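Side-chain contacts in putative dehydrogenase (Pseudarthrobacter phenanthrenivorans, PDB 6A3F), which catalyses the NAD+-dependent oxidation of levoglucosan to 3-dehydrolevoglucosan and works as a homotetramer of the Gfo/Idh/MocA family: residues I61-P66 / A70-R75; R86-D91 / H95-A100; G35-L40 / E357-E362; A44-F49 / P53-R58; K118-E123 / P378-G383. One frame throughout, in Å; residues are numbered along the deposited sequence.

Contact 1. Residues I61-P66 / A70-R75; sequences IAEANP and AEAARR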
# COMPACT_ATOMS: atom_id res chain seq x y z
N ILE B 61 -42.43 -10.21 0.67
CA ILE B 61 -41.47 -10.26 -0.43
C ILE B 61 -42.16 -10.83 -1.67
O ILE B 61 -42.92 -11.78 -1.58
CB ILE B 61 -40.21 -11.07 -0.03
CG1 ILE B 61 -39.10 -11.00 -1.06
CG2 ILE B 61 -40.56 -12.51 0.34
CD1 ILE B 61 -37.78 -11.50 -0.54
N ALA B 62 -41.89 -10.20 -2.81
CA ALA B 62 -42.37 -10.67 -4.12
C ALA B 62 -41.22 -11.27 -4.91
O ALA B 62 -40.16 -10.63 -5.01
CB ALA B 62 -42.96 -9.51 -4.87
N GLU B 63 -41.43 -12.45 -5.49
CA GLU B 63 -40.53 -12.99 -6.49
C GLU B 63 -41.37 -13.48 -7.69
O GLU B 63 -42.59 -13.33 -7.71
CB GLU B 63 -39.68 -14.14 -5.94
CG GLU B 63 -38.90 -13.79 -4.69
CD GLU B 63 -37.74 -12.83 -4.88
OE1 GLU B 63 -37.29 -12.63 -6.01
OE2 GLU B 63 -37.30 -12.24 -3.85
N ALA B 64 -40.68 -14.04 -8.67
CA ALA B 64 -41.22 -14.28 -10.01
C ALA B 64 -42.32 -15.36 -9.95
O ALA B 64 -43.22 -15.34 -10.75
CB ALA B 64 -40.10 -14.67 -10.95
N ASN B 65 -42.25 -16.28 -9.00
CA ASN B 65 -43.32 -17.25 -8.84
C ASN B 65 -43.50 -17.55 -7.35
O ASN B 65 -42.64 -17.20 -6.56
CB ASN B 65 -43.03 -18.52 -9.65
CG ASN B 65 -41.92 -19.35 -9.07
OD1 ASN B 65 -41.99 -19.80 -7.93
ND2 ASN B 65 -40.90 -19.59 -9.86
N PRO B 66 -44.62 -18.20 -6.99
CA PRO B 66 -45.02 -18.31 -5.59
C PRO B 66 -44.06 -19.18 -4.76
O PRO B 66 -43.80 -18.86 -3.60
CB PRO B 66 -46.42 -18.95 -5.59
CG PRO B 66 -46.91 -18.78 -7.03
CD PRO B 66 -45.65 -18.81 -7.87
N ALA B 70 -42.04 -17.86 -1.65
CA ALA B 70 -42.21 -18.51 -0.34
C ALA B 70 -40.84 -18.84 0.27
O ALA B 70 -40.64 -18.67 1.45
CB ALA B 70 -43.05 -19.76 -0.47
N GLU B 71 -39.94 -19.34 -0.56
CA GLU B 71 -38.58 -19.76 -0.15
C GLU B 71 -37.75 -18.53 0.27
O GLU B 71 -37.07 -18.54 1.32
CB GLU B 71 -37.99 -20.53 -1.34
CG GLU B 71 -36.54 -20.92 -1.20
CD GLU B 71 -36.19 -22.14 -0.36
OE1 GLU B 71 -37.00 -22.58 0.49
OE2 GLU B 71 -35.06 -22.63 -0.56
N ALA B 72 -37.86 -17.46 -0.49
CA ALA B 72 -37.19 -16.20 -0.18
C ALA B 72 -37.71 -15.62 1.14
O ALA B 72 -36.93 -15.04 1.93
CB ALA B 72 -37.38 -15.22 -1.29
N ALA B 73 -39.01 -15.76 1.39
CA ALA B 73 -39.56 -15.28 2.63
C ALA B 73 -38.99 -16.06 3.83
O ALA B 73 -38.72 -15.47 4.88
CB ALA B 73 -41.06 -15.35 2.59
N ARG B 74 -38.79 -17.36 3.65
CA ARG B 74 -38.18 -18.21 4.64
C ARG B 74 -36.71 -17.78 4.84
O ARG B 74 -36.24 -17.61 5.96
CB ARG B 74 -38.27 -19.67 4.21
CG ARG B 74 -39.59 -20.34 4.58
CD ARG B 74 -39.55 -21.85 4.43
NE ARG B 74 -39.44 -22.28 3.04
CZ ARG B 74 -40.46 -22.34 2.17
NH1 ARG B 74 -41.70 -22.13 2.58
NH2 ARG B 74 -40.23 -22.58 0.89
N ARG B 75 -36.00 -17.59 3.74
CA ARG B 75 -34.55 -17.32 3.81
C ARG B 75 -34.28 -15.94 4.43
O ARG B 75 -33.38 -15.79 5.26
CB ARG B 75 -33.95 -17.32 2.41
CG ARG B 75 -32.45 -17.06 2.40
CD ARG B 75 -31.89 -17.09 0.99
NE ARG B 75 -30.51 -16.63 0.98
CZ ARG B 75 -29.59 -16.98 0.09
NH1 ARG B 75 -29.95 -17.58 -1.03
NH2 ARG B 75 -28.33 -16.68 0.33

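Contact 2. Residues R86-D91 / H95-A100; sequences RSIIDD and HVVDIA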
# COMPACT_ATOMS: atom_id res chain seq x y z
N ARG B 86 -48.20 -6.24 -7.69
CA ARG B 86 -49.31 -5.29 -7.55
C ARG B 86 -50.02 -5.48 -6.21
O ARG B 86 -50.51 -4.51 -5.65
CB ARG B 86 -50.33 -5.42 -8.69
CG ARG B 86 -49.75 -5.13 -10.08
CD ARG B 86 -50.76 -4.56 -11.05
NE ARG B 86 -51.19 -3.21 -10.67
CZ ARG B 86 -50.72 -2.08 -11.19
NH1 ARG B 86 -49.94 -2.10 -12.25
NH2 ARG B 86 -51.01 -0.92 -10.62
N SER B 87 -50.06 -6.72 -5.68
CA SER B 87 -50.77 -7.02 -4.42
C SER B 87 -50.12 -6.29 -3.24
O SER B 87 -50.78 -5.98 -2.22
CB SER B 87 -50.83 -8.49 -4.15
OG SER B 87 -49.55 -9.01 -3.83
N ILE B 88 -48.82 -6.06 -3.37
CA ILE B 88 -48.08 -5.30 -2.38
C ILE B 88 -48.47 -3.83 -2.50
O ILE B 88 -48.79 -3.21 -1.49
CB ILE B 88 -46.55 -5.50 -2.53
CG1 ILE B 88 -46.13 -6.93 -2.22
CG2 ILE B 88 -45.84 -4.51 -1.63
CD1 ILE B 88 -44.67 -7.27 -2.55
N ILE B 89 -48.41 -3.29 -3.72
CA ILE B 89 -48.76 -1.88 -4.01
C ILE B 89 -50.20 -1.63 -3.50
O ILE B 89 -50.48 -0.57 -2.95
CB ILE B 89 -48.62 -1.58 -5.52
CG1 ILE B 89 -47.18 -1.64 -6.08
CG2 ILE B 89 -49.29 -0.26 -5.90
CD1 ILE B 89 -46.05 -1.60 -5.07
N ASP B 90 -51.13 -2.57 -3.67
CA ASP B 90 -52.58 -2.33 -3.26
C ASP B 90 -52.92 -2.67 -1.80
O ASP B 90 -54.09 -2.60 -1.38
CB ASP B 90 -53.54 -3.08 -4.19
CG ASP B 90 -53.40 -2.64 -5.64
OD1 ASP B 90 -53.04 -1.49 -5.87
OD2 ASP B 90 -53.60 -3.45 -6.55
N ASP B 91 -51.92 -3.02 -1.00
CA ASP B 91 -52.18 -3.46 0.36
C ASP B 91 -52.03 -2.22 1.16
O ASP B 91 -50.94 -1.68 1.24
CB ASP B 91 -51.19 -4.55 0.78
CG ASP B 91 -51.36 -5.04 2.19
OD1 ASP B 91 -52.00 -4.36 3.02
OD2 ASP B 91 -50.78 -6.13 2.47
N HIS B 95 -46.20 0.08 4.09
CA HIS B 95 -45.80 1.48 4.19
C HIS B 95 -44.66 1.81 3.22
O HIS B 95 -44.60 2.91 2.73
CB HIS B 95 -45.46 1.84 5.62
CG HIS B 95 -46.54 1.46 6.58
ND1 HIS B 95 -46.44 0.34 7.38
CD2 HIS B 95 -47.76 2.00 6.79
CE1 HIS B 95 -47.54 0.24 8.10
NE2 HIS B 95 -48.37 1.24 7.74
N VAL B 96 -43.80 0.83 2.96
CA VAL B 96 -42.55 1.03 2.22
C VAL B 96 -42.42 -0.04 1.14
O VAL B 96 -42.53 -1.23 1.42
CB VAL B 96 -41.33 0.96 3.18
CG1 VAL B 96 -40.04 1.07 2.40
CG2 VAL B 96 -41.39 2.05 4.26
N VAL B 97 -42.11 0.40 -0.07
CA VAL B 97 -41.79 -0.50 -1.15
C VAL B 97 -40.30 -0.38 -1.52
O VAL B 97 -39.82 0.72 -1.79
CB VAL B 97 -42.68 -0.21 -2.36
CG1 VAL B 97 -42.34 -1.06 -3.55
CG2 VAL B 97 -44.14 -0.37 -1.96
N ASP B 98 -39.64 -1.53 -1.45
CA ASP B 98 -38.23 -1.71 -1.83
C ASP B 98 -38.19 -2.38 -3.20
O ASP B 98 -38.50 -3.57 -3.32
CB ASP B 98 -37.47 -2.56 -0.80
CG ASP B 98 -35.96 -2.61 -1.03
OD1 ASP B 98 -35.54 -2.46 -2.20
OD2 ASP B 98 -35.20 -2.81 -0.03
N ILE B 99 -37.79 -1.61 -4.21
CA ILE B 99 -37.74 -2.07 -5.59
C ILE B 99 -36.30 -2.49 -5.92
O ILE B 99 -35.40 -1.64 -6.13
CB ILE B 99 -38.24 -1.01 -6.58
CG1 ILE B 99 -39.57 -0.36 -6.19
CG2 ILE B 99 -38.30 -1.64 -7.98
CD1 ILE B 99 -39.98 0.73 -7.11
N ALA B 100 -36.09 -3.81 -6.04
CA ALA B 100 -34.78 -4.35 -6.29
C ALA B 100 -34.82 -5.26 -7.53
O ALA B 100 -34.10 -6.21 -7.62
CB ALA B 100 -34.32 -5.10 -5.08

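Contact 3. Residues G35-L40 / E357-E362; sequences GKAHSL and ETKIIE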
# COMPACT_ATOMS: atom_id res chain seq x y z
N GLY B 35 -30.81 -9.95 -2.16
CA GLY B 35 -31.88 -9.70 -1.19
C GLY B 35 -31.40 -9.80 0.26
O GLY B 35 -31.93 -9.11 1.14
N LYS B 36 -30.35 -10.59 0.49
CA LYS B 36 -29.74 -10.69 1.82
C LYS B 36 -29.29 -9.29 2.29
O LYS B 36 -29.37 -8.97 3.49
CB LYS B 36 -28.60 -11.73 1.86
CG LYS B 36 -27.34 -11.39 1.07
CD LYS B 36 -26.15 -12.32 1.31
CE LYS B 36 -26.16 -13.54 0.42
NZ LYS B 36 -24.96 -14.39 0.62
N ALA B 37 -28.85 -8.43 1.37
CA ALA B 37 -28.32 -7.15 1.83
C ALA B 37 -29.47 -6.23 2.29
O ALA B 37 -29.32 -5.42 3.25
CB ALA B 37 -27.55 -6.51 0.69
N HIS B 38 -30.60 -6.31 1.56
CA HIS B 38 -31.84 -5.59 1.91
C HIS B 38 -32.37 -6.08 3.26
O HIS B 38 -32.67 -5.27 4.13
CB HIS B 38 -32.87 -5.72 0.77
CG HIS B 38 -32.42 -5.15 -0.54
ND1 HIS B 38 -32.94 -3.98 -1.05
CD2 HIS B 38 -31.56 -5.63 -1.47
CE1 HIS B 38 -32.38 -3.73 -2.21
NE2 HIS B 38 -31.53 -4.74 -2.49
N SER B 39 -32.50 -7.38 3.43
CA SER B 39 -33.16 -7.89 4.63
C SER B 39 -32.23 -7.74 5.83
O SER B 39 -32.72 -7.50 6.93
CB SER B 39 -33.63 -9.31 4.43
OG SER B 39 -32.56 -10.12 3.98
N LEU B 40 -30.90 -7.78 5.58
CA LEU B 40 -29.94 -7.43 6.62
C LEU B 40 -30.17 -6.00 7.09
O LEU B 40 -30.13 -5.74 8.28
CB LEU B 40 -28.52 -7.55 6.06
CG LEU B 40 -27.42 -6.96 6.94
CD1 LEU B 40 -27.36 -7.70 8.27
CD2 LEU B 40 -26.10 -7.04 6.21
N GLU B 357 -22.91 -2.57 6.02
CA GLU B 357 -23.02 -1.31 6.81
C GLU B 357 -23.51 -0.16 5.92
O GLU B 357 -24.25 0.69 6.42
CB GLU B 357 -21.69 -0.96 7.50
CG GLU B 357 -21.41 -1.87 8.68
CD GLU B 357 -20.62 -3.14 8.37
OE1 GLU B 357 -20.60 -3.60 7.21
OE2 GLU B 357 -19.97 -3.67 9.29
N THR B 358 -23.15 -0.14 4.64
CA THR B 358 -23.62 0.93 3.76
C THR B 358 -25.15 0.84 3.62
O THR B 358 -25.86 1.85 3.66
CB THR B 358 -22.94 0.92 2.39
OG1 THR B 358 -23.40 -0.15 1.56
CG2 THR B 358 -21.44 0.90 2.55
N LYS B 359 -25.64 -0.37 3.51
CA LYS B 359 -27.11 -0.57 3.40
C LYS B 359 -27.82 -0.26 4.73
O LYS B 359 -28.98 0.23 4.73
CB LYS B 359 -27.43 -2.00 2.95
CG LYS B 359 -26.91 -2.40 1.58
CD LYS B 359 -27.47 -1.56 0.43
CE LYS B 359 -28.93 -1.86 0.11
NZ LYS B 359 -29.42 -0.88 -0.88
N ILE B 360 -27.17 -0.55 5.86
CA ILE B 360 -27.71 -0.25 7.18
C ILE B 360 -27.82 1.27 7.39
O ILE B 360 -28.86 1.79 7.91
CB ILE B 360 -26.92 -0.98 8.30
CG1 ILE B 360 -27.13 -2.50 8.26
CG2 ILE B 360 -27.33 -0.45 9.66
CD1 ILE B 360 -26.14 -3.27 9.05
N ILE B 361 -26.81 2.00 6.97
CA ILE B 361 -26.76 3.44 7.10
C ILE B 361 -27.81 4.05 6.17
O ILE B 361 -28.56 4.96 6.56
CB ILE B 361 -25.36 3.98 6.78
CG1 ILE B 361 -24.35 3.52 7.81
CG2 ILE B 361 -25.35 5.49 6.69
CD1 ILE B 361 -22.94 3.73 7.37
N GLU B 362 -27.86 3.55 4.94
CA GLU B 362 -28.88 3.95 3.96
C GLU B 362 -30.29 3.82 4.56
O GLU B 362 -31.08 4.79 4.53
CB GLU B 362 -28.66 3.12 2.69
CG GLU B 362 -29.59 3.47 1.53
CD GLU B 362 -29.33 2.56 0.34
OE1 GLU B 362 -29.46 1.31 0.53
OE2 GLU B 362 -28.97 3.10 -0.74

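Contact 4. Residues A44-F49 / P53-R58; sequences AMPMFF and PALPVR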
# COMPACT_ATOMS: atom_id res chain seq x y z
N ALA B 44 -31.05 -5.13 10.92
CA ALA B 44 -29.96 -4.64 11.75
C ALA B 44 -30.06 -3.15 11.99
O ALA B 44 -29.46 -2.74 12.95
CB ALA B 44 -28.59 -4.95 11.16
N MET B 45 -30.74 -2.36 11.15
CA MET B 45 -30.69 -0.91 11.30
C MET B 45 -31.07 -0.47 12.73
O MET B 45 -30.34 0.29 13.31
CB MET B 45 -31.53 -0.18 10.26
CG MET B 45 -31.45 1.33 10.42
SD MET B 45 -32.72 1.92 11.58
CE MET B 45 -34.11 1.97 10.44
N PRO B 46 -32.18 -0.94 13.31
CA PRO B 46 -32.43 -0.47 14.70
C PRO B 46 -31.42 -1.01 15.75
O PRO B 46 -31.27 -0.42 16.83
CB PRO B 46 -33.86 -0.94 14.97
CG PRO B 46 -34.01 -2.16 14.10
CD PRO B 46 -33.25 -1.83 12.83
N MET B 47 -30.78 -2.13 15.49
CA MET B 47 -29.74 -2.63 16.38
C MET B 47 -28.60 -1.60 16.43
O MET B 47 -28.00 -1.43 17.48
CB MET B 47 -29.14 -3.96 15.93
CG MET B 47 -30.15 -5.05 15.67
SD MET B 47 -29.30 -6.54 15.08
CE MET B 47 -30.63 -7.73 14.91
N PHE B 48 -28.32 -0.96 15.30
CA PHE B 48 -27.16 -0.07 15.16
C PHE B 48 -27.49 1.34 15.62
O PHE B 48 -26.66 2.01 16.23
CB PHE B 48 -26.68 -0.08 13.70
CG PHE B 48 -25.83 -1.29 13.35
CD1 PHE B 48 -26.20 -2.56 13.74
CD2 PHE B 48 -24.66 -1.16 12.63
CE1 PHE B 48 -25.42 -3.66 13.43
CE2 PHE B 48 -23.87 -2.27 12.34
CZ PHE B 48 -24.24 -3.52 12.74
N PHE B 49 -28.70 1.78 15.28
CA PHE B 49 -29.08 3.15 15.52
C PHE B 49 -30.33 3.15 16.41
O PHE B 49 -31.44 2.89 15.91
CB PHE B 49 -29.39 3.82 14.18
CG PHE B 49 -28.22 4.04 13.26
CD1 PHE B 49 -27.44 5.17 13.36
CD2 PHE B 49 -27.91 3.11 12.28
CE1 PHE B 49 -26.39 5.40 12.49
CE2 PHE B 49 -26.84 3.33 11.44
CZ PHE B 49 -26.10 4.50 11.51
N PRO B 53 -35.50 5.55 14.19
CA PRO B 53 -36.55 6.42 13.69
C PRO B 53 -37.88 5.65 13.56
O PRO B 53 -38.92 6.23 13.79
CB PRO B 53 -36.07 6.96 12.33
CG PRO B 53 -34.79 6.18 11.99
CD PRO B 53 -34.39 5.42 13.23
N ALA B 54 -37.82 4.37 13.21
CA ALA B 54 -38.98 3.52 13.13
C ALA B 54 -38.50 2.08 13.01
O ALA B 54 -37.35 1.86 12.64
CB ALA B 54 -39.84 3.89 11.94
N LEU B 55 -39.37 1.13 13.31
CA LEU B 55 -39.00 -0.28 13.32
C LEU B 55 -39.36 -0.91 11.97
O LEU B 55 -40.53 -1.12 11.70
CB LEU B 55 -39.72 -1.00 14.46
CG LEU B 55 -38.95 -1.08 15.78
CD1 LEU B 55 -39.76 -1.81 16.84
CD2 LEU B 55 -37.60 -1.75 15.56
N PRO B 56 -38.36 -1.24 11.15
CA PRO B 56 -38.70 -1.87 9.87
C PRO B 56 -39.25 -3.27 10.14
O PRO B 56 -38.74 -4.00 10.99
CB PRO B 56 -37.38 -1.91 9.08
CG PRO B 56 -36.50 -0.89 9.77
CD PRO B 56 -36.92 -0.93 11.22
N VAL B 57 -40.31 -3.64 9.43
CA VAL B 57 -40.83 -4.98 9.50
C VAL B 57 -40.75 -5.58 8.09
O VAL B 57 -41.19 -4.97 7.12
CB VAL B 57 -42.28 -5.03 10.04
CG1 VAL B 57 -42.85 -6.44 9.93
CG2 VAL B 57 -42.41 -4.52 11.47
N ARG B 58 -40.18 -6.77 8.01
CA ARG B 58 -40.04 -7.46 6.77
C ARG B 58 -41.38 -8.15 6.50
O ARG B 58 -41.55 -9.30 6.84
CB ARG B 58 -38.89 -8.47 6.83
CG ARG B 58 -37.52 -7.84 7.06
CD ARG B 58 -36.40 -8.80 7.42
NE ARG B 58 -36.38 -9.05 8.86
CZ ARG B 58 -35.88 -10.12 9.46
NH1 ARG B 58 -35.36 -11.12 8.78
NH2 ARG B 58 -35.97 -10.20 10.78

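Contact 5. Residues K118-E123 / P378-G383; sequences KHIICE and PSFADG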
# COMPACT_ATOMS: atom_id res chain seq x y z
N LYS B 118 -47.03 5.16 -1.16
CA LYS B 118 -46.02 4.37 -0.43
C LYS B 118 -44.64 5.06 -0.53
O LYS B 118 -44.32 5.69 -1.50
CB LYS B 118 -46.05 2.94 -0.97
CG LYS B 118 -47.26 2.17 -0.43
CD LYS B 118 -47.59 0.90 -1.15
CE LYS B 118 -48.55 0.01 -0.38
NZ LYS B 118 -49.63 0.75 0.33
N HIS B 119 -43.86 4.96 0.53
CA HIS B 119 -42.46 5.40 0.50
C HIS B 119 -41.65 4.39 -0.30
O HIS B 119 -41.93 3.16 -0.26
CB HIS B 119 -41.93 5.56 1.94
CG HIS B 119 -42.75 6.44 2.81
ND1 HIS B 119 -42.77 7.84 2.69
CD2 HIS B 119 -43.57 6.14 3.85
CE1 HIS B 119 -43.59 8.34 3.60
NE2 HIS B 119 -44.07 7.33 4.34
N ILE B 120 -40.68 4.88 -1.06
CA ILE B 120 -40.03 3.99 -2.04
C ILE B 120 -38.50 4.10 -1.93
O ILE B 120 -37.97 5.21 -2.01
CB ILE B 120 -40.45 4.31 -3.49
CG1 ILE B 120 -41.98 4.35 -3.66
CG2 ILE B 120 -39.78 3.33 -4.46
CD1 ILE B 120 -42.44 5.23 -4.82
N ILE B 121 -37.84 2.96 -1.86
CA ILE B 121 -36.42 2.88 -2.19
C ILE B 121 -36.27 2.01 -3.45
O ILE B 121 -36.73 0.91 -3.49
CB ILE B 121 -35.53 2.39 -1.02
CG1 ILE B 121 -34.04 2.38 -1.41
CG2 ILE B 121 -35.94 1.05 -0.48
CD1 ILE B 121 -33.10 2.44 -0.19
N CYS B 122 -35.56 2.56 -4.42
CA CYS B 122 -35.40 1.91 -5.67
C CYS B 122 -33.92 1.71 -5.99
O CYS B 122 -33.12 2.61 -5.82
CB CYS B 122 -36.10 2.72 -6.75
SG CYS B 122 -36.08 1.94 -8.38
N GLU B 123 -33.61 0.55 -6.53
CA GLU B 123 -32.25 0.27 -7.06
C GLU B 123 -31.89 1.22 -8.19
O GLU B 123 -32.75 1.77 -8.91
CB GLU B 123 -32.13 -1.15 -7.60
CG GLU B 123 -31.49 -2.08 -6.60
CD GLU B 123 -30.00 -1.80 -6.38
OE1 GLU B 123 -29.51 -0.74 -6.77
OE2 GLU B 123 -29.37 -2.65 -5.75
N PRO B 378 -29.51 10.43 -1.69
CA PRO B 378 -30.12 10.81 -2.99
C PRO B 378 -31.57 10.33 -3.20
O PRO B 378 -31.92 9.15 -2.92
CB PRO B 378 -29.18 10.16 -4.00
CG PRO B 378 -28.76 8.86 -3.29
CD PRO B 378 -28.81 9.15 -1.81
N SER B 379 -32.38 11.25 -3.73
CA SER B 379 -33.79 11.00 -4.01
C SER B 379 -33.98 10.60 -5.48
O SER B 379 -33.05 10.45 -6.26
CB SER B 379 -34.62 12.22 -3.67
OG SER B 379 -34.49 13.19 -4.71
N PHE B 380 -35.24 10.47 -5.89
CA PHE B 380 -35.54 10.31 -7.31
C PHE B 380 -35.12 11.55 -8.11
O PHE B 380 -34.84 11.39 -9.30
CB PHE B 380 -37.03 10.02 -7.53
CG PHE B 380 -37.48 8.60 -7.31
CD1 PHE B 380 -36.75 7.72 -6.51
CD2 PHE B 380 -38.72 8.17 -7.79
CE1 PHE B 380 -37.21 6.45 -6.24
CE2 PHE B 380 -39.18 6.90 -7.52
CZ PHE B 380 -38.42 6.04 -6.75
N ALA B 381 -35.04 12.74 -7.51
CA ALA B 381 -34.48 13.89 -8.20
C ALA B 381 -33.04 13.59 -8.61
O ALA B 381 -32.66 13.85 -9.72
CB ALA B 381 -34.52 15.13 -7.34
N ASP B 382 -32.26 13.05 -7.64
CA ASP B 382 -30.86 12.70 -7.89
C ASP B 382 -30.77 11.57 -8.93
O ASP B 382 -29.87 11.57 -9.79
CB ASP B 382 -30.18 12.32 -6.56
CG ASP B 382 -30.19 13.47 -5.55
OD1 ASP B 382 -29.33 14.40 -5.65
OD2 ASP B 382 -31.11 13.47 -4.67
N GLY B 383 -31.68 10.59 -8.82
CA GLY B 383 -31.72 9.46 -9.75
C GLY B 383 -31.97 9.91 -11.17
O GLY B 383 -31.32 9.49 -12.12

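Contact 1. Residues I61-P66 / A70-R75
Ile-61, near the end of strand 55-62, sends its two branches against successive alanines of helix 66-76. Its CG2 lies 3.7 Å from CB of Ala-73, while CD1 reaches CB of Ala-72 at 3.8 Å. With CG1 trans to the backbone N (chi1 -172°) and the chain nearly straight beyond it, the long branch runs out to Ala-72 and leaves CG2 to meet Ala-73. A branched aliphatic residue suits the strand, and the small alanine methyls let the helix come close: the CA atoms of Ile-61 and Ala-73 are 6.2 Å apart. This is the tightly packed, buried part, and Phe-76 and Phe-78 add aromatic cover to Ile-61. Glu-63, itself an NADH-binding residue, comes next. Its chain bends at chi2 (-70°), which brings OE2 to 3.9 Å from the Ala-72 methyl; this is plain contact, as a methyl offers the carboxylate no polar partner.

Toward solvent the packing gives way to helix-start chemistry. Asn-65 is the N-cap, its OD1 accepting from the backbone N of Leu-68, and Pro-66 fits the first turn, where its missing N-H costs little. Ala-70 N in turn donates to Pro-66 O, 2.8 Å away. Farther along the helix, where it faces a second subunit, Arg-74 NH2 bridges to Glu-71 OE1 at 3.3 Å, close to the guanidinium plane; Trp-50 of that subunit packs on Arg-74 and bonds to Glu-71. Strand, capped turn and returning helix form part of a beta-alpha-beta unit of the Rossmann fold, with Glu-63 just past the strand's C-terminal end.

Contact 2. Residues R86-D91 / H95-A100
In the NAD-binding Rossmann domain, the short helix 85-89 packs on the central parallel sheet through two isoleucines, Ile-88 and Ile-89, that meet Val-97 of strand 96-100. Ile-89 makes the closer approach. Its CD1 is 3.9 Å from CG2 of Val-97 and 4.0 Å from CG1, so one terminal methyl sits against both prongs of the valine. The two side chains cross at about a right angle. The chi2 of Ile-89, -17°, lies near an eclipsed rather than a staggered value, and it turns the end of the chain toward the strand although CB does not point straight at it. Ile-88 adds a looser touch, its CG2 standing 4.5 Å from CG2 of Val-97.

Beta-branched valine suits the extended backbone of an inner strand. In this sheet strand 96-100 lies between strands 23-30 and 119-122, an inner position; as in Rossmann folds, the helices pack on the sheet's faces and bury such strands. Ile-29 of strand 23-30 touches both Ile-88 and Val-97, and Ala-112 of helix 106-115 packs on Ile-89, so the small apolar contact is enclosed by further hydrocarbon.

The helix ends directly after Ile-89. Asp-90 N still bonds to Arg-86 O at 2.8 Å, but Asp-90 is the first residue to leave helical angles. From there the chain turns toward the strand, with Asp-91 OD1 accepting from the backbone N of Asp-93 in the turn.

Contact 3. Residues G35-L40 / E357-E362
Lys-359 lays its aliphatic root over Ala-37, with CB 3.9 Å from the backbone O of Ala-37 and CG 4.3 Å from its methyl. The small alanine leaves room for this chain between helices 35-48 and 355-371, whose segment axes pass 8.9 Å apart at -47°. The lysine is bent at chi2 (-61°) and again at chi3 (-72°), which folds its ammonium end back beside His-38. There NZ stands 4.3 Å from CE1 of His-38, at an oblique approach to the ring.

One turn farther along the first helix, Leu-40 and Ile-360 provide the hydrocarbon part of the interface: CG of Leu-40 is 4.4 Å from CD1 of Ile-360, a fairly loose fit. Ala-44 and Phe-48 also touch Ile-360, whereas Leu-40 packs on Ala-44 of a second subunit.

The polar ends find partners away from the helix-helix seam. Lys-359 NZ donates to OE1 of Glu-362 on its own helix, at 2.6 Å and on the syn side of the carboxylate. His-38 has its stronger partner in Asp-98 of strand 96-100, whose OD2 pairs with ND1. Ser-39 OG reaches back to Gly-35 O at 3.1 Å, so that this oxygen accepts from both the hydroxyl and the amide N of Ser-39. The cost of burying the lysine is probably met in large part by Glu-362. Lys-359 also lies next to Tyr-355 and Asn-152, which bind NADH, so the charged pair sits beside the cofactor site.

Contact 4. Residues A44-F49 / P53-R58
Helix 44-48 and strand 55-58 run nearly antiparallel, their segment axes 8.3 Å apart and at 159°, with Pro-46 and Leu-55 the nearest pair of CA atoms. Met-45 reaches across first. Its CG is trans to the backbone N (chi1 -180°), and bends at chi2 and chi3 bring the terminal methyl to Ala-54 and Pro-56. CE meets CG of Pro-56 at 3.8 Å, the two side chains crossing roughly perpendicular, and also lies 3.9 Å from the backbone O of Ala-54. The sulfur sits 4.2 Å from CD of Pro-53. An unbranched, flexible methionine can follow this irregular, mostly apolar surface between two prolines.

Pro-46 makes the second half of the contact. CB of its ring is 3.9 Å from CD2 of Leu-55, again at about a right angle, while its CD reaches toward CD of Pro-56, 4.1 Å away. Leu-55 turns its CB away from the helix, yet its branched end comes back to touch the proline. Pro-46 has no N-H for the preceding turn, which accounts for part of the helix kink; Met-47 N also lacks that bond. The rigid proline ring offers a compact surface to the strand.

The contact closes the helix-to-strand return of the beta-alpha-beta unit 23-30, 35-48 and 55-62. Tyr-42 of helix 35-48 packs on Pro-56, His-364 and Phe-367 of helix 355-371 touch Met-45, and strand 23-30 pairs with strand 55-62.

Contact 5. Residues K118-E123 / P378-G383
The Phe-380 ring meets strand 119-122 obliquely. CZ lies 3.8 Å from CG2 of Ile-120, and CE1 lies 3.9 Å from CB of Cys-122. The ring of His-147 meets that of Phe-380 with the planes at about 60°, and His-147 ND1 also pairs with Phe-380 N. Ile-120 and Cys-122 are two apart in the strand and so present the same side to the ring; Ile-121 between them points away. Ile-120 crosses the phenylalanine at about a right angle; with its chi1 at -52°, CG2 lies opposite the backbone N, and it is this methyl that meets CZ. A large ring suits this place because one side chain spans two strand positions, while Cys-122 is slim enough to let it in.

Just before Phe-380 the helix start is firmly built. Ser-379 OG accepts from Ala-381 N at 2.9 Å, and Ser-379 N donates to Asp-382 OD2 at 2.7 Å. The two residues thus form a capping box, and Arg-219 bridges to the other oxygen of Asp-382. Met-136 and Val-140 of helix 130-141 and Ala-110 of helix 106-115 also touch the ring, seating the capped start of helix 380-399 against the parallel sheet of the Rossmann fold.

Overall arrangement
Contacts 1, 2, 4 and 5 all reach the six-stranded parallel sheet of the nucleotide-binding domain. Along the chain, contact 4 closes before contact 1 opens, then comes contact 2; contacts 4 and 1 share strand 55-62. Contact 3 encloses these three within the 316 residues between its segments, while contact 5 alternates with it, so the late helices 355-371 and 380-399 both return to the N-terminal domain. Contacts 3 and 4 share helix 35-48, their centres about 11 Å apart; contacts 2 and 5, about 14 Å apart at their centres, are joined by neighbouring strands 96-100 and 119-122. Contacts 1, 3 and 4 also touch a second subunit, placing this part of the Rossmann domain at a subunit interface of the homotetramer.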